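Local atomic coordinates of gamma-glutamyl-gamma-aminobutyraldehyde dehydrogenase (Burkholderia cenocepacia, PDB entry 4LIH), a protein that probably oxidises aldehydes such as gamma-glutamyl-gamma-aminobutyraldehyde to the corresponding carboxylic acids, with NAD(P)+ as electron acceptor. Residues S201-L206 with I351-Q356; D320-F325 with V393-P398; L361-A366 with A403-F408; R368-L373 with P398-A403. All blocks are in the same frame, centred on the assembly; numbering follows the deposited sequence. Where two conformers were deposited one is given.

How the interactions relate
Interaction 1 starts earliest in the chain: the loop after strand 195-199, next to the sheet of the probable coenzyme-binding domain, meets the start of helix 354-370 and closes a loop of 144 residues. Helix 319-333 lies inside that loop, yet it pairs with strand 388-395 in interaction 2, so interactions 1 and 2 cross. Helix 354-370 then gives its middle to interaction 3 and its end to interaction 4, both with the region around helix 401-404. Interaction 4 is nested within interaction 3, and both cross interaction 2. A salt bridge between Glu395 and Arg372 joins interactions 2 and 4, while Tyr363 packs against Ile402 between interactions 3 and 4.

Interaction 1: S201-L206 with I351-Q356; sequences SEKSPL and IVDGIQ
Val352 and Asp353 receive the side chain of Lys203, which crosses both of them at about a right angle. Val352 comes first and supplies the apolar part: its CG1 lies 3.8 Å from Lys203 CD, and its CG2 lies 4.0 Å from the same carbon, so both methyls bear on the middle of the lysine chain. Next, Asp353 takes the charged end in a salt bridge, Lys203 NZ to Asp353 OD2 at 2.9 Å. The ammonium meets this oxygen on its syn side, 15° out of the carboxylate plane, after the lysine chain has bent at its last two torsions (chi4 -75°). The other oxygen has a separate task: Asp353 is the N-cap of the following helix, and its OD1 accepts from Gln356 N at 3.0 Å and 162°. A water donates to Asp353 OD1 at 2.7 Å and accepts from Lys203 NZ at 3.1 Å, so the two ionic groups are bridged twice, directly and through solvent. With both oxygens engaged, rotation of the carboxylate is restrained. Across the contact, Ser201 OG accepts from Lys203 N in an ST turn, within a type I turn spanning Ser201 to Ser204. The lysine turn follows strand 195-199 and precedes helix 206-218, with Trp175 also against Lys203, while the aspartate opens helix 354-370.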
loop_
_atom_site.group_PDB
_atom_site.type_symbol
_atom_site.label_atom_id
_atom_site.label_comp_id
_atom_site.label_asym_id
_atom_site.label_seq_id
_atom_site.Cartn_x
_atom_site.Cartn_y
_atom_site.Cartn_z
ATOM N N SER A 201 27.934 20.255 -10.971
ATOM C CA SER A 201 29.172 20.778 -10.349
ATOM C C SER A 201 29.997 21.449 -11.419
ATOM O O SER A 201 30.018 20.973 -12.534
ATOM C CB SER A 201 29.957 19.635 -9.655
ATOM O OG SER A 201 31.251 20.075 -9.213
ATOM N N GLU A 202 30.626 22.584 -11.099
ATOM C CA GLU A 202 31.639 23.160 -11.955
ATOM C C GLU A 202 32.748 22.163 -12.329
ATOM O O GLU A 202 33.384 22.341 -13.375
ATOM C CB GLU A 202 32.243 24.425 -11.323
ATOM C CG GLU A 202 33.058 24.172 -10.076
ATOM C CD GLU A 202 32.271 24.098 -8.757
ATOM O OE1 GLU A 202 30.979 23.882 -8.671
ATOM O OE2 GLU A 202 33.010 24.217 -7.747
ATOM N N LYS A 203 32.965 21.140 -11.470
ATOM C CA LYS A 203 33.919 20.091 -11.740
ATOM C C LYS A 203 33.408 19.010 -12.719
ATOM O O LYS A 203 34.191 18.152 -13.131
ATOM C CB LYS A 203 34.369 19.420 -10.452
ATOM C CG LYS A 203 35.073 20.324 -9.462
ATOM C CD LYS A 203 35.739 19.550 -8.331
ATOM C CE LYS A 203 35.678 20.277 -6.968
ATOM N NZ LYS A 203 36.624 21.408 -6.882
ATOM N N SER A 204 32.119 19.038 -13.076
ATOM C CA SER A 204 31.585 18.019 -13.989
ATOM C C SER A 204 30.287 18.438 -14.679
ATOM O O SER A 204 29.238 17.877 -14.418
ATOM C CB SER A 204 31.304 16.751 -13.180
ATOM O OG SER A 204 30.438 17.033 -12.096
ATOM N N PRO A 205 30.345 19.437 -15.537
ATOM C CA PRO A 205 29.168 19.939 -16.175
ATOM C C PRO A 205 28.694 19.183 -17.413
ATOM O O PRO A 205 27.564 19.428 -17.844
ATOM C CB PRO A 205 29.628 21.329 -16.622
ATOM C CG PRO A 205 31.044 21.097 -16.990
ATOM C CD PRO A 205 31.529 20.266 -15.872
ATOM N N LEU A 206 29.571 18.397 -18.048
ATOM C CA LEU A 206 29.328 17.991 -19.457
ATOM C C LEU A 206 28.131 17.046 -19.730
ATOM O O LEU A 206 27.347 17.292 -20.679
ATOM C CB LEU A 206 30.607 17.419 -20.116
ATOM C CG LEU A 206 31.846 18.363 -20.113
ATOM C CD1 LEU A 206 33.032 17.741 -20.824
ATOM C CD2 LEU A 206 31.470 19.683 -20.741
ATOM N N ILE A 351 41.825 11.309 -9.378
ATOM C CA ILE A 351 41.169 12.207 -8.408
ATOM C C ILE A 351 40.752 13.493 -9.106
ATOM O O ILE A 351 41.422 13.961 -10.035
ATOM C CB ILE A 351 42.106 12.494 -7.225
ATOM C CG1 ILE A 351 42.536 11.166 -6.588
ATOM C CG2 ILE A 351 41.441 13.432 -6.220
ATOM C CD1 ILE A 351 41.365 10.346 -6.011
ATOM N N VAL A 352 39.638 14.089 -8.689
ATOM C CA VAL A 352 38.972 15.070 -9.555
ATOM C C VAL A 352 39.810 16.320 -9.881
ATOM O O VAL A 352 39.761 16.811 -11.009
ATOM C CB VAL A 352 37.601 15.470 -9.013
ATOM C CG1 VAL A 352 37.743 16.407 -7.836
ATOM C CG2 VAL A 352 36.767 16.112 -10.122
ATOM N N ASP A 353 40.586 16.803 -8.911
ATOM C CA ASP A 353 41.517 17.920 -9.111
ATOM C C ASP A 353 42.624 17.964 -8.059
ATOM O O ASP A 353 42.668 17.152 -7.142
ATOM C CB ASP A 353 40.780 19.279 -9.234
ATOM C CG ASP A 353 39.968 19.666 -7.989
ATOM O OD1 ASP A 353 40.230 19.217 -6.859
ATOM O OD2 ASP A 353 39.060 20.499 -8.131
ATOM N N GLY A 354 43.539 18.924 -8.193
ATOM C CA GLY A 354 44.691 19.004 -7.276
ATOM C C GLY A 354 44.265 19.282 -5.856
ATOM O O GLY A 354 44.859 18.765 -4.911
ATOM N N ILE A 355 43.238 20.094 -5.673
ATOM C CA ILE A 355 42.791 20.422 -4.307
ATOM C C ILE A 355 42.256 19.162 -3.588
ATOM O O ILE A 355 42.553 18.933 -2.393
ATOM C CB ILE A 355 41.759 21.576 -4.305
ATOM C CG1 ILE A 355 42.483 22.893 -4.612
ATOM C CG2 ILE A 355 41.015 21.676 -2.977
ATOM C CD1 ILE A 355 41.524 24.033 -4.915
ATOM N N GLN A 356 41.502 18.332 -4.312
ATOM C CA GLN A 356 41.037 17.065 -3.743
ATOM C C GLN A 356 42.187 16.110 -3.473
ATOM O O GLN A 356 42.238 15.469 -2.415
ATOM C CB GLN A 356 39.994 16.399 -4.643
ATOM C CG GLN A 356 38.625 17.024 -4.491
ATOM C CD GLN A 356 38.211 17.157 -3.043
ATOM O OE1 GLN A 356 37.680 18.200 -2.619
ATOM N NE2 GLN A 356 38.445 16.094 -2.265
HETATM O O HOH W 1 38.572 20.059 -4.897
#

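Interaction 2: D320-F325 with V393-P398; sequences DIKDAF and VFEVKP
Lys322, on helix 319-333, and Glu395 of strand 388-395 reach for each other from opposite directions and join in a salt bridge, Lys322 NZ to Glu395 OE2, of 2.6 Å. The close part of the contact is confined to these two side-chain ends. The lysine chain turns at chi3 (68°) and again at chi4, which lays its CE 3.3 Å from Glu395 OE2 as well. The ammonium arrives on the syn side of that oxygen but 27° out of the carboxylate plane. The glutamate runs extended beyond CG. Behind the ion pair, the lysine lies against Val317 and Val416 of the neighbouring strands 314-318 and 411-417. Elsewhere the contact is loose: the nearest backbones, at Lys322 CA and Glu395 CA, are 10.4 Å apart, and the pair sits at the protein surface. Exposed Asp323 stands off, its OD1 6.7 Å from Glu395 OE1. That second glutamate oxygen is held by Arg372 on the adjoining strand 372-375, in another salt bridge. A carboxylate with a cation on each oxygen is probably stabilised in its ionised form, and it links helix 319-333 to two neighbouring strands of the sheet by charge.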
loop_
_atom_site.group_PDB
_atom_site.type_symbol
_atom_site.label_atom_id
_atom_site.label_comp_id
_atom_site.label_asym_id
_atom_site.label_seq_id
_atom_site.Cartn_x
_atom_site.Cartn_y
_atom_site.Cartn_z
ATOM N N ASP A 320 39.994 -12.338 15.585
ATOM C CA ASP A 320 40.230 -13.730 15.286
ATOM C C ASP A 320 40.576 -13.928 13.822
ATOM O O ASP A 320 41.356 -14.804 13.494
ATOM C CB ASP A 320 38.991 -14.594 15.633
ATOM C CG ASP A 320 38.835 -14.860 17.131
ATOM O OD1 ASP A 320 39.678 -14.417 17.933
ATOM O OD2 ASP A 320 37.851 -15.516 17.507
ATOM N N ILE A 321 39.973 -13.131 12.939
ATOM C CA ILE A 321 40.199 -13.263 11.502
ATOM C C ILE A 321 41.015 -12.106 10.919
ATOM O O ILE A 321 41.252 -12.066 9.711
ATOM C CB ILE A 321 38.874 -13.398 10.726
ATOM C CG1 ILE A 321 37.941 -12.198 10.969
ATOM C CG2 ILE A 321 38.177 -14.705 11.098
ATOM C CD1 ILE A 321 36.890 -12.052 9.880
ATOM N N LYS A 322 41.476 -11.201 11.768
ATOM C CA LYS A 322 42.103 -9.945 11.277
ATOM C C LYS A 322 43.352 -10.144 10.411
ATOM O O LYS A 322 43.489 -9.511 9.350
ATOM C CB LYS A 322 42.393 -8.965 12.422
ATOM C CG LYS A 322 42.963 -7.635 11.908
ATOM C CD LYS A 322 43.184 -6.575 12.976
ATOM C CE LYS A 322 44.300 -6.944 13.946
ATOM N NZ LYS A 322 45.645 -6.499 13.518
ATOM N N ASP A 323 44.270 -11.001 10.849
ATOM C CA ASP A 323 45.532 -11.211 10.107
ATOM C C ASP A 323 45.268 -11.728 8.697
ATOM O O ASP A 323 45.769 -11.184 7.723
ATOM C CB ASP A 323 46.444 -12.236 10.798
ATOM C CG ASP A 323 47.119 -11.700 12.050
ATOM O OD1 ASP A 323 47.096 -10.468 12.298
ATOM O OD2 ASP A 323 47.722 -12.540 12.772
ATOM N N ALA A 324 44.488 -12.797 8.608
ATOM C CA ALA A 324 44.140 -13.399 7.329
ATOM C C ALA A 324 43.333 -12.449 6.448
ATOM O O ALA A 324 43.484 -12.465 5.230
ATOM C CB ALA A 324 43.338 -14.672 7.546
ATOM N N PHE A 325 42.446 -11.663 7.070
ATOM C CA PHE A 325 41.594 -10.773 6.334
ATOM C C PHE A 325 42.397 -9.638 5.712
ATOM O O PHE A 325 42.219 -9.350 4.528
ATOM C CB PHE A 325 40.473 -10.202 7.213
ATOM C CG PHE A 325 39.349 -9.614 6.412
ATOM C CD1 PHE A 325 38.391 -10.444 5.838
ATOM C CD2 PHE A 325 39.303 -8.273 6.148
ATOM C CE1 PHE A 325 37.363 -9.918 5.070
ATOM C CE2 PHE A 325 38.270 -7.740 5.388
ATOM C CZ PHE A 325 37.317 -8.556 4.850
ATOM N N VAL A 393 45.622 1.720 2.795
ATOM C CA VAL A 393 44.996 1.116 3.957
ATOM C C VAL A 393 45.829 1.407 5.182
ATOM O O VAL A 393 47.042 1.227 5.145
ATOM C CB VAL A 393 44.880 -0.419 3.781
ATOM C CG1 VAL A 393 44.209 -1.064 4.971
ATOM C CG2 VAL A 393 44.117 -0.766 2.511
ATOM N N PHE A 394 45.172 1.873 6.246
ATOM C CA PHE A 394 45.746 1.945 7.598
ATOM C C PHE A 394 45.010 1.077 8.621
ATOM O O PHE A 394 43.794 0.878 8.555
ATOM C CB PHE A 394 45.644 3.356 8.143
ATOM C CG PHE A 394 46.524 4.346 7.432
ATOM C CD1 PHE A 394 47.854 4.471 7.797
ATOM C CD2 PHE A 394 46.028 5.137 6.425
ATOM C CE1 PHE A 394 48.658 5.395 7.176
ATOM C CE2 PHE A 394 46.836 6.051 5.761
ATOM C CZ PHE A 394 48.164 6.171 6.131
ATOM N N GLU A 395 45.764 0.643 9.622
ATOM C CA GLU A 395 45.177 0.013 10.814
ATOM C C GLU A 395 45.158 1.093 11.888
ATOM O O GLU A 395 46.194 1.665 12.193
ATOM C CB GLU A 395 45.991 -1.222 11.226
ATOM C CG GLU A 395 45.314 -1.991 12.335
ATOM C CD GLU A 395 45.939 -3.323 12.622
ATOM O OE1 GLU A 395 46.876 -3.735 11.917
ATOM O OE2 GLU A 395 45.488 -3.925 13.599
ATOM N N VAL A 396 43.985 1.417 12.411
ATOM C CA VAL A 396 43.844 2.542 13.367
ATOM C C VAL A 396 42.904 2.163 14.469
ATOM O O VAL A 396 42.124 1.183 14.363
ATOM C CB VAL A 396 43.325 3.884 12.713
ATOM C CG1 VAL A 396 44.414 4.579 11.883
ATOM C CG2 VAL A 396 42.064 3.678 11.886
ATOM N N LYS A 397 42.981 2.926 15.553
ATOM C CA LYS A 397 41.952 2.934 16.573
ATOM C C LYS A 397 40.722 3.678 16.057
ATOM O O LYS A 397 40.791 4.525 15.163
ATOM C CB LYS A 397 42.440 3.682 17.827
ATOM C CG LYS A 397 43.568 3.064 18.614
ATOM C CD LYS A 397 43.798 3.995 19.793
ATOM C CE LYS A 397 44.967 3.606 20.674
ATOM N NZ LYS A 397 45.029 4.667 21.710
ATOM N N PRO A 398 39.570 3.394 16.658
ATOM C CA PRO A 398 38.374 4.009 16.124
ATOM C C PRO A 398 38.235 5.493 16.322
ATOM O O PRO A 398 37.412 6.092 15.646
ATOM C CB PRO A 398 37.254 3.245 16.809
ATOM C CG PRO A 398 37.848 2.644 18.001
ATOM C CD PRO A 398 39.272 2.372 17.662
#

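Interaction 3: L361-A366 with A403-F408; sequences LGYIEA and AREEIF
The Glu-Glu-Ile-Phe loop after helix 401-404 meets Tyr363 of helix 354-370 through Glu405 and Ile407. In relatives this loop reaches the ribose of the nicotinamide half of the coenzyme, and here the side chain of Glu406 lies about 10 Å from that of the predicted active-site Glu274. Tyr363 sends its ring from the helix toward the loop with CG anti to its own carbonyl carbon (chi1 -78°). Ile407 covers one face of that ring: its CG1 stands 4.0 Å from the ring centroid and 19° off the normal, a CH-pi contact displaced toward the CG end, where Ile407 CG1 and Tyr363 CG are 3.7 Å apart. Ile407 CG2 adds a contact of 3.8 Å to Tyr363 CD2. At the far end of the ring, Tyr363 OH donates to Glu405 OE1 at 2.7 Å. The acceptor lies at the ring edge, in its plane, and offers its anti lone pair; the carboxylate itself stands at 89° to the ring. Glu405 CB also flanks the hydroxyl, 3.6 Å from Tyr363 OH. Nearby, Lys278 takes the carbonyl of Glu405, while Glu406 points the other way and accepts from the backbone of Gly277. The tyrosine thus holds the loop at two points with different chemistry, dispersion over its face and a short phenol-carboxylate bond at its rim, and the bond probably restrains the Glu405 carboxylate against a buried ring.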
loop_
_atom_site.group_PDB
_atom_site.type_symbol
_atom_site.label_atom_id
_atom_site.label_comp_id
_atom_site.label_asym_id
_atom_site.label_seq_id
_atom_site.Cartn_x
_atom_site.Cartn_y
_atom_site.Cartn_z
ATOM N N LEU A 361 45.904 13.508 0.357
ATOM C CA LEU A 361 47.271 13.301 0.812
ATOM C C LEU A 361 47.441 13.820 2.255
ATOM O O LEU A 361 48.218 13.272 3.015
ATOM C CB LEU A 361 48.267 13.918 -0.164
ATOM C CG LEU A 361 48.218 13.317 -1.587
ATOM C CD1 LEU A 361 48.949 14.187 -2.619
ATOM C CD2 LEU A 361 48.692 11.864 -1.621
ATOM N N GLY A 362 46.700 14.864 2.632
ATOM C CA GLY A 362 46.766 15.392 3.984
ATOM C C GLY A 362 46.238 14.410 5.019
ATOM O O GLY A 362 46.790 14.279 6.118
ATOM N N TYR A 363 45.174 13.697 4.668
ATOM C CA TYR A 363 44.703 12.629 5.548
ATOM C C TYR A 363 45.692 11.458 5.616
ATOM O O TYR A 363 45.930 10.899 6.693
ATOM C CB TYR A 363 43.325 12.177 5.145
ATOM C CG TYR A 363 42.235 13.104 5.587
ATOM C CD1 TYR A 363 41.842 13.158 6.908
ATOM C CD2 TYR A 363 41.553 13.902 4.668
ATOM C CE1 TYR A 363 40.834 13.996 7.324
ATOM C CE2 TYR A 363 40.533 14.736 5.070
ATOM C CZ TYR A 363 40.150 14.755 6.406
ATOM O OH TYR A 363 39.131 15.554 6.853
ATOM N N ILE A 364 46.307 11.116 4.485
ATOM C CA ILE A 364 47.305 10.039 4.455
ATOM C C ILE A 364 48.472 10.390 5.412
ATOM O O ILE A 364 48.980 9.537 6.171
ATOM C CB ILE A 364 47.752 9.758 2.997
ATOM C CG1 ILE A 364 46.576 9.138 2.235
ATOM C CG2 ILE A 364 48.983 8.872 2.915
ATOM C CD1 ILE A 364 46.773 8.893 0.754
ATOM N N GLU A 365 48.852 11.663 5.415
ATOM C CA GLU A 365 49.905 12.144 6.353
ATOM C C GLU A 365 49.454 11.968 7.816
ATOM O O GLU A 365 50.200 11.397 8.640
ATOM C CB GLU A 365 50.303 13.597 6.010
ATOM C CG GLU A 365 51.100 14.376 7.077
ATOM C CD GLU A 365 51.287 15.861 6.713
ATOM O OE1 GLU A 365 51.252 16.215 5.514
ATOM O OE2 GLU A 365 51.420 16.705 7.627
ATOM N N ALA A 366 48.238 12.409 8.153
ATOM C CA ALA A 366 47.711 12.168 9.495
ATOM C C ALA A 366 47.711 10.692 9.784
ATOM O O ALA A 366 48.023 10.325 10.876
ATOM C CB ALA A 366 46.329 12.732 9.737
ATOM N N ALA A 403 39.759 7.831 10.922
ATOM C CA ALA A 403 38.595 6.993 11.212
ATOM C C ALA A 403 37.351 7.846 11.448
ATOM O O ALA A 403 36.227 7.387 11.247
ATOM C CB ALA A 403 38.854 6.103 12.411
ATOM N N ARG A 404 37.535 9.085 11.849
ATOM C CA ARG A 404 36.374 9.916 12.184
ATOM C C ARG A 404 35.865 10.772 11.032
ATOM O O ARG A 404 34.643 10.939 10.839
ATOM C CB ARG A 404 36.716 10.763 13.399
ATOM N N GLU A 405 36.786 11.341 10.271
ATOM C CA GLU A 405 36.482 12.345 9.292
ATOM C C GLU A 405 36.356 11.745 7.916
ATOM O O GLU A 405 37.168 10.871 7.541
ATOM C CB GLU A 405 37.587 13.409 9.284
ATOM C CG GLU A 405 37.587 14.227 10.565
ATOM C CD GLU A 405 38.577 15.376 10.591
ATOM O OE1 GLU A 405 39.059 15.804 9.534
ATOM O OE2 GLU A 405 38.882 15.860 11.703
ATOM N N GLU A 406 35.358 12.214 7.168
ATOM C CA GLU A 406 35.224 11.847 5.735
ATOM C C GLU A 406 36.388 12.374 4.918
ATOM O O GLU A 406 36.693 13.567 4.924
ATOM C CB GLU A 406 33.903 12.311 5.112
ATOM C CG GLU A 406 33.688 11.790 3.676
ATOM C CD GLU A 406 32.326 12.170 3.107
ATOM O OE1 GLU A 406 32.019 13.378 3.164
ATOM O OE2 GLU A 406 31.609 11.263 2.587
ATOM N N ILE A 407 37.029 11.472 4.196
ATOM C CA ILE A 407 38.204 11.790 3.429
ATOM C C ILE A 407 37.830 12.010 1.967
ATOM O O ILE A 407 38.397 12.880 1.300
ATOM C CB ILE A 407 39.228 10.649 3.495
ATOM C CG1 ILE A 407 39.689 10.438 4.932
ATOM C CG2 ILE A 407 40.409 10.970 2.589
ATOM C CD1 ILE A 407 40.361 9.117 5.169
ATOM N N PHE A 408 36.891 11.202 1.489
ATOM C CA PHE A 408 36.417 11.231 0.110
ATOM C C PHE A 408 37.511 10.859 -0.862
ATOM O O PHE A 408 37.674 11.489 -1.895
ATOM C CB PHE A 408 35.768 12.594 -0.213
ATOM C CG PHE A 408 34.541 12.475 -1.075
ATOM C CD1 PHE A 408 33.405 11.882 -0.585
ATOM C CD2 PHE A 408 34.513 13.002 -2.354
ATOM C CE1 PHE A 408 32.255 11.783 -1.351
ATOM C CE2 PHE A 408 33.389 12.895 -3.136
ATOM C CZ PHE A 408 32.247 12.265 -2.644
#

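Interaction 4: R368-L373 with P398-A403; sequences RGEGRL and PDAKIA
Glu370, the last residue of helix 354-370, lies over Ala400 and gives both carboxylate oxygens to the first backbone N-H groups of helix 401-404. OE1 accepts from Lys401 N at 2.8 Å, and OE2 accepts from Ile402 N at 2.9 Å with the straighter angle, 163°. Each donor comes to the syn side of its oxygen but from out of the carboxylate plane, by 32° at OE1 and 24° at OE2. The glutamate gets there with CG lodged between its own backbone N and carbonyl carbon, and then runs extended. Ala400 brings its methyl against the same group: Ala400 CB is 3.5 Å from Glu370 CD and 3.9 Å from Glu370 CG, so the carboxylate carbon rests on a small apolar surface. Ala400 holds the N-cap position and has no side-chain acceptor to offer the helix; a carboxylate from another helix receives the amides instead. Its negative charge also faces the positive end of the short helix, which should favour the ionised form. Around OE2 the packing is completed by carbon, with Lys401 CB at 3.4 Å and Ile402 CG1 at 3.5 Å from this Glu370 oxygen. The rest of Lys401 runs extended, its amine leading away from the glutamate, and lies along Ala366 one turn earlier on helix 354-370. Ile402 also packs on Tyr363 through CG2 and, through CD1, on Phe394 of strand 388-395, the antiparallel neighbour of strand 372-375.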
loop_
_atom_site.group_PDB
_atom_site.type_symbol
_atom_site.label_atom_id
_atom_site.label_comp_id
_atom_site.label_asym_id
_atom_site.label_seq_id
_atom_site.Cartn_x
_atom_site.Cartn_y
_atom_site.Cartn_z
ATOM N N ARG A 368 49.641 8.260 8.702
ATOM C CA ARG A 368 51.000 7.758 8.939
ATOM C C ARG A 368 51.412 7.979 10.372
ATOM O O ARG A 368 52.140 7.170 10.934
ATOM C CB ARG A 368 52.025 8.435 8.043
ATOM C CG ARG A 368 52.005 7.992 6.601
ATOM C CD ARG A 368 53.112 8.709 5.857
ATOM N NE ARG A 368 52.879 8.623 4.432
ATOM C CZ ARG A 368 53.281 7.637 3.656
ATOM N NH1 ARG A 368 53.999 6.635 4.161
ATOM N NH2 ARG A 368 52.967 7.667 2.370
ATOM N N GLY A 369 50.972 9.077 10.961
ATOM C CA GLY A 369 51.301 9.375 12.351
ATOM C C GLY A 369 50.506 8.587 13.394
ATOM O O GLY A 369 51.033 8.257 14.476
ATOM N N GLU A 370 49.248 8.292 13.088
ATOM C CA GLU A 370 48.307 7.748 14.080
ATOM C C GLU A 370 47.965 6.294 13.899
ATOM O O GLU A 370 47.335 5.725 14.740
ATOM C CB GLU A 370 47.010 8.591 14.133
ATOM C CG GLU A 370 46.119 8.482 12.920
ATOM C CD GLU A 370 44.962 9.498 12.911
ATOM O OE1 GLU A 370 44.648 10.172 13.948
ATOM O OE2 GLU A 370 44.340 9.597 11.843
ATOM N N GLY A 371 48.444 5.676 12.838
ATOM C CA GLY A 371 48.141 4.307 12.537
ATOM C C GLY A 371 49.282 3.583 11.855
ATOM O O GLY A 371 50.339 4.179 11.554
ATOM N N ARG A 372 49.050 2.295 11.618
ATOM C CA ARG A 372 49.971 1.481 10.824
ATOM C C ARG A 372 49.614 1.485 9.333
ATOM O O ARG A 372 48.530 1.078 8.973
ATOM C CB ARG A 372 49.964 0.046 11.336
ATOM C CG ARG A 372 51.003 -0.826 10.626
ATOM C CD ARG A 372 51.076 -2.212 11.245
ATOM N NE ARG A 372 49.844 -2.989 11.063
ATOM C CZ ARG A 372 49.606 -3.901 10.109
ATOM N NH1 ARG A 372 50.504 -4.188 9.165
ATOM N NH2 ARG A 372 48.434 -4.538 10.097
ATOM N N LEU A 373 50.542 1.909 8.478
ATOM C CA LEU A 373 50.325 1.870 7.023
ATOM C C LEU A 373 50.423 0.436 6.534
ATOM O O LEU A 373 51.486 -0.216 6.669
ATOM C CB LEU A 373 51.333 2.735 6.269
ATOM C CG LEU A 373 51.195 2.778 4.732
ATOM C CD1 LEU A 373 49.911 3.466 4.255
ATOM C CD2 LEU A 373 52.408 3.486 4.143
ATOM N N PRO A 398 39.570 3.394 16.658
ATOM C CA PRO A 398 38.374 4.009 16.124
ATOM C C PRO A 398 38.235 5.493 16.322
ATOM O O PRO A 398 37.412 6.092 15.646
ATOM C CB PRO A 398 37.254 3.245 16.809
ATOM C CG PRO A 398 37.848 2.644 18.001
ATOM C CD PRO A 398 39.272 2.372 17.662
ATOM N N ASP A 399 39.013 6.087 17.231
ATOM C CA ASP A 399 38.991 7.547 17.457
ATOM C C ASP A 399 40.052 8.314 16.666
ATOM O O ASP A 399 40.161 9.514 16.822
ATOM C CB ASP A 399 39.113 7.875 18.953
ATOM C CG ASP A 399 40.285 7.167 19.632
ATOM O OD1 ASP A 399 41.200 6.671 18.931
ATOM O OD2 ASP A 399 40.302 7.099 20.889
ATOM N N ALA A 400 40.781 7.640 15.766
ATOM C CA ALA A 400 41.811 8.286 14.934
ATOM C C ALA A 400 41.140 9.296 14.026
ATOM O O ALA A 400 39.976 9.136 13.668
ATOM C CB ALA A 400 42.560 7.259 14.083
ATOM N N LYS A 401 41.872 10.345 13.669
ATOM C CA LYS A 401 41.358 11.342 12.738
ATOM C C LYS A 401 40.824 10.714 11.456
ATOM O O LYS A 401 39.695 11.036 11.049
ATOM C CB LYS A 401 42.425 12.395 12.392
ATOM C CG LYS A 401 41.884 13.599 11.641
ATOM C CD LYS A 401 42.989 14.584 11.334
ATOM C CE LYS A 401 42.435 15.867 10.779
ATOM N NZ LYS A 401 43.499 16.897 10.626
ATOM N N ILE A 402 41.614 9.838 10.817
ATOM C CA ILE A 402 41.171 9.260 9.520
ATOM C C ILE A 402 39.981 8.289 9.703
ATOM O O ILE A 402 39.311 7.950 8.734
ATOM C CB ILE A 402 42.275 8.539 8.742
ATOM C CG1 ILE A 402 42.919 7.393 9.559
ATOM C CG2 ILE A 402 43.349 9.528 8.307
ATOM C CD1 ILE A 402 43.635 6.391 8.681
ATOM N N ALA A 403 39.759 7.831 10.922
ATOM C CA ALA A 403 38.595 6.993 11.212
ATOM C C ALA A 403 37.351 7.846 11.448
ATOM O O ALA A 403 36.227 7.387 11.247
ATOM C CB ALA A 403 38.854 6.103 12.411
#